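Endoglucanase, glycoside hydrolase family 5 protein (Cytophaga hutchinsonii, PDB 5IHS) probably hydrolyses internal beta-1,4-glucosidic bonds of cellulose as a family 5 endoglucanase, one of the enzymes the bacterium appears to need for growth on crystalline cellulose. Local coordinates at residues A[172-175]-A[176-180]; A[126-129]-A[130-133]; A[137-140]-A[141-145]. All coordinates share one frame; numbering follows the deposited sequence.

Contact 1: residues A[172-175]-A[176-180]; sequences KPYA and EGVIT
Tyr174 and Val178, one helical turn apart, meet through a CH-pi contact within helix 167-185, one of the outer helices of the TIM barrel. The methyl CG2 of Val178 sits over one face of the tyrosine ring, 4.0 Å from its centroid and nearer the hydroxyl end, with a closest approach of 3.7 Å to Tyr174 CZ. Because CG of Tyr174 swings anti to its own nitrogen (chi1 159°), the ring leans forward along the helix, where Val178 meets it. Its hydroxyl is bonded to Val157 O, and the ring also packs edge-to-face with Tyr158.

On another side of the helix, Lys172 and Glu176 lie across each other. Both chains are extended, and CE of Lys172 comes within 3.3 Å of Glu176 OE2, whereas the salt bridge from Lys172 NZ to the same oxygen is long at 3.8 Å. The ammonium group has its stronger partners in Asn208 OD1 and Pro209 O, and the long salt bridge is at most a secondary tie.

Beneath these side chains four i to i+4 bonds join the turns. Those from Glu176 N to Lys172 O (2.9 Å) and Ile179 N to Ala175 O (2.8 Å) are short; those from Gly177 N to Pro173 O and Val178 N to Tyr174 O are longer at 3.2 Å, and the helix is kinked where Pro173 has no N-H to give. Ala175 and Ile179 turn to strand 191-193, touching Val193 and Ile191 respectively, while Tyr174 and Val178 pack against Ala136, Gln137 and Phe140 of helix 133-147.

Contact 2: residues A[126-129]-A[130-133]; sequences SHEA and QKNP
Glu128 and Ala129 turn the chain into residues 130-133 through two successive backbone bonds of the 3-10 kind, each spanning three residues. Lys131 N donates to Glu128 O at 3.0 Å and Asn132 N to Ala129 O at 3.1 Å. Both donors stand well above the plane of the carbonyl they reach, by 43° and 50°, in keeping with the tight 3-10 winding. Just upstream, Ser126 OG accepts from Glu128 N at 2.9 Å in a nearly straight bond, which closes an ST turn; the same hydroxyl is also bonded to Glu91 OE2.

Among the side chains, Lys131 and Glu128 meet by their aliphatic and carboxylate carbons, CD to CD at 3.8 Å. The charged ends stay apart, with Lys131 NZ 5.3 Å from Glu128 OE1, the lysine chain being bent at its last torsion. Any attraction between the opposite charges is therefore likely to be diffuse.

Gln130 folds back over the turn, with CG set between the backbone N and the carbonyl carbon (chi1 76°) and a bend at chi2, which together bring OE1 above the peptide joining Glu128 to Ala129. That oxygen is bonded to Tyr158 OH, and NE2 gives a proton to a water that donates to His127 O, so both ends of the amide are engaged. A second water lies between Glu128 O and Asn132 OD1, near enough to bond to either.

Ala129 and Gln130 both rest on Tyr174 of helix 167-185, and His127 ND1 is tied to Glu160 O. Asn132 takes the N-cap position of helix 133-147, although its side chain makes no capping bond. A short, wound connection from strand 119-125 to the following helix is a beta-alpha loop of the TIM barrel, at the end where such enzymes carry their active sites.

Contact 3: residues A[137-140]-A[141-145]; sequences QRFF and SEMAK
Phe139 and Met143 form the apolar core of this i to i+4 contact. CG of the methionine lies over one face of the phenyl ring, 3.9 Å from the centroid and shifted toward the rim at CZ. The sulfur follows obliquely, with SD 4.7 Å from that centroid, a Met-aromatic contact made possible by the bends in the methionine chain. CD2 of Phe139 lies 3.8 Å above the plane of the Phe140 ring, over its centre.

Ser141 N donates to Gln137 O at 2.9 Å. In one of the two conformers of Ser141, with OG beside the backbone N (chi1 -69°), the hydroxyl also reaches that oxygen, from the opposite face of the carbonyl plane, so this second bond is probably part-time.

Arg138 and Glu142 run side by side, pointing the same way, yet Arg138 NE remains 5.0 Å from Glu142 OE2. The carboxylate is instead paired with Lys103 through OE1.

Farther out, Tyr95 meets Phe139 edge-to-face. Phe139 and Phe140 lie on Ile122 of strand 119-125 while Met143 faces Met107 of helix 99-116, as expected of a helix in the beta-alpha-beta unit of a TIM barrel.

How the contacts relate
The three contacts show how side-chain chemistry follows place in a barrel. Contacts 1 and 3 are partly buried turns of the consecutive helices 167-185 and 133-147; each sets an aromatic ring against an aliphatic carbon, partly facing a neighbouring helix, while its charged pair is long or not in contact, Lys172 and Glu142 taking partners outside the segments. Contact 2 is a surface loop, relying mainly on 3-10 bonds and waters, with the buried Ala129 as its apolar point. The helices meet where Val178 CG1 touches Phe140 CD2 at 3.6 Å, and Tyr174 CZ packs on Ala129 CB at 3.5 Å. Contacts 2 and 3 are linked through the chain alone, the loop leading into helix 133-147.

Contact 1: residues A[172-175]-A[176-180]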
# COMPACT_ATOMS: atom_id res chain seq x y z
N LYS A 172 -18.20 -1.34 -3.94
CA LYS A 172 -18.22 -0.34 -5.01
C LYS A 172 -19.00 0.90 -4.60
O LYS A 172 -18.49 2.02 -4.78
CB LYS A 172 -18.70 -0.95 -6.33
CG LYS A 172 -18.52 -0.00 -7.50
CD LYS A 172 -19.03 -0.56 -8.83
CE LYS A 172 -18.64 0.37 -9.96
NZ LYS A 172 -19.47 0.20 -11.16
N PRO A 173 -20.23 0.79 -4.07
CA PRO A 173 -20.94 2.02 -3.65
C PRO A 173 -20.20 2.79 -2.57
O PRO A 173 -20.17 4.03 -2.61
CB PRO A 173 -22.31 1.50 -3.19
CG PRO A 173 -22.46 0.19 -3.83
CD PRO A 173 -21.09 -0.40 -3.95
N TYR A 174 -19.61 2.09 -1.59
CA TYR A 174 -18.80 2.77 -0.58
C TYR A 174 -17.66 3.54 -1.24
O TYR A 174 -17.43 4.72 -0.95
CB TYR A 174 -18.24 1.76 0.43
CG TYR A 174 -17.04 2.31 1.16
CD1 TYR A 174 -17.19 3.11 2.29
CD2 TYR A 174 -15.75 2.07 0.70
CE1 TYR A 174 -16.09 3.64 2.94
CE2 TYR A 174 -14.66 2.60 1.35
CZ TYR A 174 -14.83 3.40 2.47
OH TYR A 174 -13.77 3.95 3.14
N ALA A 175 -16.93 2.87 -2.14
CA ALA A 175 -15.76 3.48 -2.75
C ALA A 175 -16.14 4.68 -3.60
O ALA A 175 -15.45 5.69 -3.60
CB ALA A 175 -14.98 2.46 -3.57
N GLU A 176 -17.22 4.56 -4.36
CA GLU A 176 -17.67 5.67 -5.19
C GLU A 176 -17.98 6.91 -4.35
O GLU A 176 -17.66 8.03 -4.75
CB GLU A 176 -18.87 5.23 -6.04
CG GLU A 176 -18.43 4.29 -7.16
CD GLU A 176 -19.58 3.70 -7.93
OE1 GLU A 176 -20.65 3.46 -7.34
OE2 GLU A 176 -19.39 3.47 -9.14
N GLY A 177 -18.60 6.72 -3.18
CA GLY A 177 -18.87 7.86 -2.31
C GLY A 177 -17.60 8.53 -1.82
O GLY A 177 -17.52 9.76 -1.75
N VAL A 178 -16.60 7.73 -1.45
CA VAL A 178 -15.33 8.30 -0.98
C VAL A 178 -14.57 8.95 -2.14
O VAL A 178 -13.99 10.03 -1.98
CB VAL A 178 -14.49 7.23 -0.26
CG1 VAL A 178 -13.12 7.79 0.12
CG2 VAL A 178 -15.21 6.74 0.99
N ILE A 179 -14.55 8.31 -3.31
CA ILE A 179 -13.87 8.89 -4.47
C ILE A 179 -14.43 10.28 -4.78
O ILE A 179 -13.68 11.22 -5.05
CB ILE A 179 -13.96 7.94 -5.67
CG1 ILE A 179 -13.12 6.67 -5.42
CG2 ILE A 179 -13.51 8.63 -6.96
CD1 ILE A 179 -13.46 5.54 -6.36
N THR A 180 -15.76 10.42 -4.79
CA THR A 180 -16.35 11.72 -5.07
C THR A 180 -15.84 12.77 -4.09
O THR A 180 -15.52 13.90 -4.48
CB THR A 180 -17.87 11.62 -5.03
OG1 THR A 180 -18.31 10.73 -6.06
CG2 THR A 180 -18.52 12.98 -5.24

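Contact 2: residues A[126-129]-A[130-133]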
# COMPACT_ATOMS: atom_id res chain seq x y z
N SER A 126 -9.16 -0.87 7.22
CA SER A 126 -10.44 -1.37 7.70
C SER A 126 -10.84 -2.66 7.00
O SER A 126 -10.50 -2.89 5.83
CB SER A 126 -11.53 -0.33 7.45
OG SER A 126 -12.81 -0.77 7.86
N HIS A 127 -11.61 -3.48 7.73
CA HIS A 127 -12.29 -4.65 7.20
C HIS A 127 -13.80 -4.45 7.07
O HIS A 127 -14.52 -5.39 6.72
CB HIS A 127 -12.06 -5.87 8.11
CG HIS A 127 -10.64 -6.36 8.15
ND1 HIS A 127 -9.95 -6.72 7.01
CD2 HIS A 127 -9.80 -6.55 9.19
CE1 HIS A 127 -8.73 -7.11 7.36
NE2 HIS A 127 -8.62 -7.03 8.68
N GLU A 128 -14.30 -3.24 7.34
CA GLU A 128 -15.75 -3.02 7.35
C GLU A 128 -16.07 -1.55 7.11
O GLU A 128 -16.99 -0.98 7.71
CB GLU A 128 -16.37 -3.55 8.64
CG GLU A 128 -15.85 -2.91 9.90
CD GLU A 128 -16.59 -3.40 11.13
OE1 GLU A 128 -16.80 -4.63 11.23
OE2 GLU A 128 -16.96 -2.57 11.98
N ALA A 129 -15.36 -0.93 6.18
CA ALA A 129 -15.47 0.51 5.97
C ALA A 129 -16.88 0.93 5.59
O ALA A 129 -17.32 2.02 5.96
CB ALA A 129 -14.47 0.96 4.90
N GLN A 130 -17.61 0.08 4.86
CA GLN A 130 -18.94 0.44 4.39
C GLN A 130 -19.92 0.65 5.53
O GLN A 130 -20.98 1.22 5.31
CB GLN A 130 -19.48 -0.62 3.43
CG GLN A 130 -19.98 -1.93 4.06
CD GLN A 130 -18.87 -2.86 4.48
OE1 GLN A 130 -17.71 -2.65 4.15
NE2 GLN A 130 -19.22 -3.93 5.18
N LYS A 131 -19.59 0.18 6.74
CA LYS A 131 -20.48 0.36 7.88
C LYS A 131 -20.46 1.77 8.43
O LYS A 131 -21.42 2.18 9.09
CB LYS A 131 -20.12 -0.63 9.00
CG LYS A 131 -20.32 -2.07 8.61
CD LYS A 131 -20.17 -2.99 9.81
CE LYS A 131 -20.18 -4.45 9.39
NZ LYS A 131 -21.32 -4.78 8.48
N ASN A 132 -19.40 2.53 8.20
CA ASN A 132 -19.29 3.91 8.69
C ASN A 132 -18.80 4.80 7.56
O ASN A 132 -17.69 5.35 7.61
CB ASN A 132 -18.39 4.00 9.92
CG ASN A 132 -18.92 3.17 11.07
OD1 ASN A 132 -18.45 2.05 11.32
ND2 ASN A 132 -19.92 3.70 11.77
N PRO A 133 -19.61 4.96 6.51
CA PRO A 133 -19.13 5.73 5.35
C PRO A 133 -18.92 7.19 5.65
O PRO A 133 -18.04 7.81 5.03
CB PRO A 133 -20.23 5.51 4.30
CG PRO A 133 -21.46 5.24 5.11
CD PRO A 133 -20.96 4.43 6.29
O HOH W 1 -17.07 -5.89 5.77
O HOH W 2 -16.01 1.22 9.53

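Contact 3: residues A[137-140]-A[141-145]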
# COMPACT_ATOMS: atom_id res chain seq x y z
N GLN A 137 -15.57 9.20 4.64
CA GLN A 137 -15.65 10.36 3.76
C GLN A 137 -15.04 11.58 4.43
O GLN A 137 -14.35 12.37 3.78
CB GLN A 137 -17.11 10.62 3.39
CG GLN A 137 -17.67 9.60 2.41
CD GLN A 137 -19.14 9.82 2.11
OE1 GLN A 137 -19.70 10.88 2.42
NE2 GLN A 137 -19.77 8.83 1.51
N ARG A 138 -15.28 11.75 5.73
CA ARG A 138 -14.73 12.89 6.45
C ARG A 138 -13.20 12.83 6.45
O ARG A 138 -12.52 13.82 6.16
CB ARG A 138 -15.27 12.91 7.88
CG ARG A 138 -14.81 14.08 8.73
CD ARG A 138 -15.62 14.21 10.03
NE ARG A 138 -15.53 13.02 10.89
CZ ARG A 138 -16.51 12.14 11.10
NH1 ARG A 138 -16.31 11.11 11.91
NH2 ARG A 138 -17.70 12.28 10.52
N PHE A 139 -12.65 11.65 6.77
CA PHE A 139 -11.21 11.47 6.80
C PHE A 139 -10.58 11.78 5.44
O PHE A 139 -9.61 12.54 5.34
CB PHE A 139 -10.87 10.04 7.21
CG PHE A 139 -9.41 9.73 7.09
CD1 PHE A 139 -8.50 10.27 7.98
CD2 PHE A 139 -8.94 8.90 6.09
CE1 PHE A 139 -7.15 10.00 7.88
CE2 PHE A 139 -7.59 8.63 5.97
CZ PHE A 139 -6.69 9.18 6.87
N PHE A 140 -11.12 11.18 4.38
CA PHE A 140 -10.52 11.37 3.07
C PHE A 140 -10.72 12.78 2.55
O PHE A 140 -9.84 13.30 1.85
CB PHE A 140 -10.99 10.29 2.10
CG PHE A 140 -10.21 9.03 2.24
CD1 PHE A 140 -8.88 8.98 1.85
CD2 PHE A 140 -10.77 7.89 2.81
CE1 PHE A 140 -8.12 7.83 2.02
CE2 PHE A 140 -10.00 6.73 2.97
CZ PHE A 140 -8.68 6.71 2.57
N SER A 141 -11.85 13.43 2.87
CA SER A 141 -12.02 14.83 2.51
C SER A 141 -10.94 15.69 3.16
O SER A 141 -10.36 16.59 2.53
CB SER A 141 -13.39 15.34 2.97
OG SER A 141 -14.43 14.76 2.22
N GLU A 142 -10.65 15.44 4.44
CA GLU A 142 -9.62 16.21 5.13
C GLU A 142 -8.25 15.99 4.50
O GLU A 142 -7.48 16.94 4.30
CB GLU A 142 -9.58 15.82 6.60
CG GLU A 142 -10.78 16.30 7.35
CD GLU A 142 -10.82 15.82 8.78
OE1 GLU A 142 -9.83 15.21 9.24
OE2 GLU A 142 -11.84 16.06 9.45
N MET A 143 -7.92 14.74 4.19
CA MET A 143 -6.62 14.45 3.60
C MET A 143 -6.50 15.07 2.22
O MET A 143 -5.46 15.64 1.88
CB MET A 143 -6.38 12.93 3.55
CG MET A 143 -6.26 12.24 4.91
SD MET A 143 -4.91 12.84 5.93
CE MET A 143 -5.82 13.93 6.97
N ALA A 144 -7.55 14.95 1.41
CA ALA A 144 -7.52 15.50 0.06
C ALA A 144 -7.47 17.03 0.08
O ALA A 144 -6.78 17.64 -0.74
CB ALA A 144 -8.73 15.00 -0.72
N LYS A 145 -8.18 17.66 1.01
CA LYS A 145 -8.12 19.12 1.09
C LYS A 145 -6.71 19.58 1.44
O LYS A 145 -6.21 20.57 0.90
CB LYS A 145 -9.13 19.64 2.10
CG LYS A 145 -9.23 21.17 2.12
CD LYS A 145 -10.36 21.69 3.01
CE LYS A 145 -10.47 23.21 2.93
NZ LYS A 145 -11.56 23.78 3.79